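Local atomic coordinates of mannan endo-1,4-beta-mannosidase (PDB entry 4OOU), a protein that hydrolyses the beta-1,4-mannosidic linkages inside mannan backbones as a secreted glycoside hydrolase family 5 enzyme of an Antarctic springtail. Residues F213-K216 with Q217-T221. Residues are numbered along the deposited sequence; the frame is centred on the assembly and turned at random.
Sequences FPMK and QILKT
With CG opposite the backbone N (chi1 -164°) and bends at chi2 and chi3, the Met215 side chain swings across Leu219, one helical turn on. Its CE ends 3.4 Å from Leu219 CG and also reaches Leu219 CD2, while CG of the methionine lies against Leu219 CD1; the same CE meets Ile218 CG2 at 3.8 Å. On the other branch of the isoleucine, CG1 touches Phe213 CB at 3.8 Å. Pro214 is the N-cap residue of helix 215-232, and its carbonyl O takes the first helical bond, from Ile218 N at 3.0 Å. Leu219 N follows with a nearly straight bond to Met215 O (2.8 Å, 169° at the hydrogen), and Lys220 N to Lys216 O. Gln217 O receives both Thr221 N and Thr221 OG1, the hydroxyl bonding at 2.8 Å from above the carbonyl plane. Cutting Leu219 back to an alanine would probably leave the Met215 methyl free to turn and open a gap toward Leu263 and Ala266 of helix 260-267. The first turn of this TIM-barrel helix thus joins two chemistries: Met215, Ile218 and Leu219 are buried through apolar contacts, while Lys220, salt-bridged to substrate-binding Glu149, and Pro214, against Gln187 and Trp147, tie it to mannan-binding residues.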
ATOM      1  N   PHE A 213       4.142  17.889   7.487  1.00 49.89           N
ATOM      2  CA  PHE A 213       2.916  18.162   6.755  1.00 51.49           C
ATOM      3  C   PHE A 213       1.672  18.165   7.658  1.00 54.84           C
ATOM      4  O   PHE A 213       1.461  17.240   8.444  1.00 51.32           O
ATOM      5  CB  PHE A 213       2.690  17.095   5.689  1.00 52.56           C
ATOM      6  CG  PHE A 213       3.927  16.705   4.923  1.00 53.24           C
ATOM      7  CD1 PHE A 213       4.531  17.598   4.058  1.00 49.62           C
ATOM      8  CD2 PHE A 213       4.455  15.423   5.037  1.00 51.33           C
ATOM      9  CE1 PHE A 213       5.649  17.235   3.352  1.00 48.54           C
ATOM     10  CE2 PHE A 213       5.580  15.063   4.321  1.00 52.44           C
ATOM     11  CZ  PHE A 213       6.180  15.971   3.482  1.00 46.11           C
ATOM     12  N   PRO A 214       0.817  19.187   7.526  1.00 52.32           N
ATOM     13  CA  PRO A 214      -0.475  19.091   8.161  1.00 51.93           C
ATOM     14  C   PRO A 214      -1.419  18.153   7.390  1.00 54.78           C
ATOM     15  O   PRO A 214      -1.354  18.042   6.138  1.00 50.64           O
ATOM     16  CB  PRO A 214      -0.989  20.531   8.121  1.00 54.51           C
ATOM     17  CG  PRO A 214       0.208  21.373   7.852  1.00 53.61           C
ATOM     18  CD  PRO A 214       1.049  20.525   6.970  1.00 54.47           C
ATOM     19  N   MET A 215      -2.298  17.486   8.135  1.00 50.08           N
ATOM     20  CA  MET A 215      -3.223  16.559   7.524  1.00 46.16           C
ATOM     21  C   MET A 215      -3.819  17.148   6.271  1.00 47.22           C
ATOM     22  O   MET A 215      -4.002  16.435   5.284  1.00 47.33           O
ATOM     23  CB  MET A 215      -4.341  16.201   8.475  1.00 45.54           C
ATOM     24  CG  MET A 215      -5.103  14.966   8.052  1.00 43.99           C
ATOM     25  SD  MET A 215      -4.162  13.498   8.433  1.00 45.52           S
ATOM     26  CE  MET A 215      -4.297  12.728   6.832  1.00 47.16           C
ATOM     27  N   LYS A 216      -4.125  18.441   6.293  1.00 50.14           N
ATOM     28  CA  LYS A 216      -4.732  19.045   5.124  1.00 54.99           C
ATOM     29  C   LYS A 216      -3.865  18.846   3.878  1.00 49.45           C
ATOM     30  O   LYS A 216      -4.377  18.472   2.829  1.00 50.83           O
ATOM     31  CB  LYS A 216      -5.045  20.536   5.314  1.00 62.45           C
ATOM     32  CG  LYS A 216      -5.649  21.134   4.035  1.00 70.08           C
ATOM     33  CD  LYS A 216      -6.317  22.490   4.195  1.00 72.43           C
ATOM     34  CE  LYS A 216      -7.141  22.760   2.949  1.00 75.73           C
ATOM     35  NZ  LYS A 216      -7.693  24.133   2.940  1.00 79.34           N
ATOM     36  N   GLN A 217      -2.567  19.114   3.979  1.00 45.13           N
ATOM     37  CA  GLN A 217      -1.696  18.955   2.811  1.00 45.99           C
ATOM     38  C   GLN A 217      -1.546  17.496   2.458  1.00 45.33           C
ATOM     39  O   GLN A 217      -1.669  17.127   1.276  1.00 48.47           O
ATOM     40  CB  GLN A 217      -0.336  19.599   3.010  1.00 45.70           C
ATOM     41  CG  GLN A 217      -0.413  21.097   3.262  1.00 46.57           C
ATOM     42  CD  GLN A 217      -1.185  21.815   2.183  1.00 48.41           C
ATOM     43  OE1 GLN A 217      -0.819  21.778   1.003  1.00 45.96           O
ATOM     44  NE2 GLN A 217      -2.282  22.465   2.578  1.00 53.47           N
ATOM     45  N   ILE A 218      -1.329  16.653   3.467  1.00 43.47           N
ATOM     46  CA  ILE A 218      -1.326  15.198   3.225  1.00 40.18           C
ATOM     47  C   ILE A 218      -2.514  14.764   2.368  1.00 41.76           C
ATOM     48  O   ILE A 218      -2.323  14.151   1.324  1.00 39.50           O
ATOM     49  CB  ILE A 218      -1.339  14.342   4.513  1.00 36.45           C
ATOM     50  CG1 ILE A 218       0.002  14.476   5.269  1.00 34.41           C
ATOM     51  CG2 ILE A 218      -1.636  12.886   4.148  1.00 33.22           C
ATOM     52  CD1 ILE A 218       0.061  13.777   6.604  1.00 33.43           C
ATOM     53  N   LEU A 219      -3.724  15.092   2.822  1.00 42.49           N
ATOM     54  CA  LEU A 219      -4.971  14.635   2.179  1.00 41.21           C
ATOM     55  C   LEU A 219      -5.203  15.256   0.825  1.00 41.32           C
ATOM     56  O   LEU A 219      -5.750  14.595  -0.058  1.00 40.49           O
ATOM     57  CB  LEU A 219      -6.202  14.928   3.067  1.00 41.26           C
ATOM     58  CG  LEU A 219      -6.262  14.148   4.384  1.00 39.74           C
ATOM     59  CD1 LEU A 219      -7.407  14.636   5.245  1.00 37.76           C
ATOM     60  CD2 LEU A 219      -6.388  12.660   4.092  1.00 37.45           C
ATOM     61  N   LYS A 220      -4.816  16.524   0.680  1.00 41.46           N
ATOM     62  CA  LYS A 220      -4.897  17.208  -0.599  1.00 43.39           C
ATOM     63  C   LYS A 220      -3.935  16.523  -1.575  1.00 43.95           C
ATOM     64  O   LYS A 220      -4.260  16.228  -2.743  1.00 38.74           O
ATOM     65  CB  LYS A 220      -4.494  18.665  -0.429  1.00 46.33           C
ATOM     66  CG  LYS A 220      -4.667  19.487  -1.701  1.00 49.45           C
ATOM     67  CD  LYS A 220      -3.592  20.549  -1.858  1.00 50.45           C
ATOM     68  CE  LYS A 220      -4.088  21.662  -2.746  1.00 51.12           C
ATOM     69  NZ  LYS A 220      -3.075  22.729  -2.782  1.00 52.65           N
ATOM     70  N   THR A 221      -2.732  16.262  -1.084  1.00 43.80           N
ATOM     71  CA  THR A 221      -1.735  15.640  -1.927  1.00 46.41           C
ATOM     72  C   THR A 221      -2.198  14.265  -2.389  1.00 45.98           C
ATOM     73  O   THR A 221      -2.095  13.938  -3.587  1.00 49.07           O
ATOM     74  CB  THR A 221      -0.396  15.576  -1.208  1.00 46.11           C
ATOM     75  OG1 THR A 221       0.007  16.909  -0.932  1.00 50.24           O
ATOM     76  CG2 THR A 221       0.647  14.909  -2.054  1.00 46.43           C
TER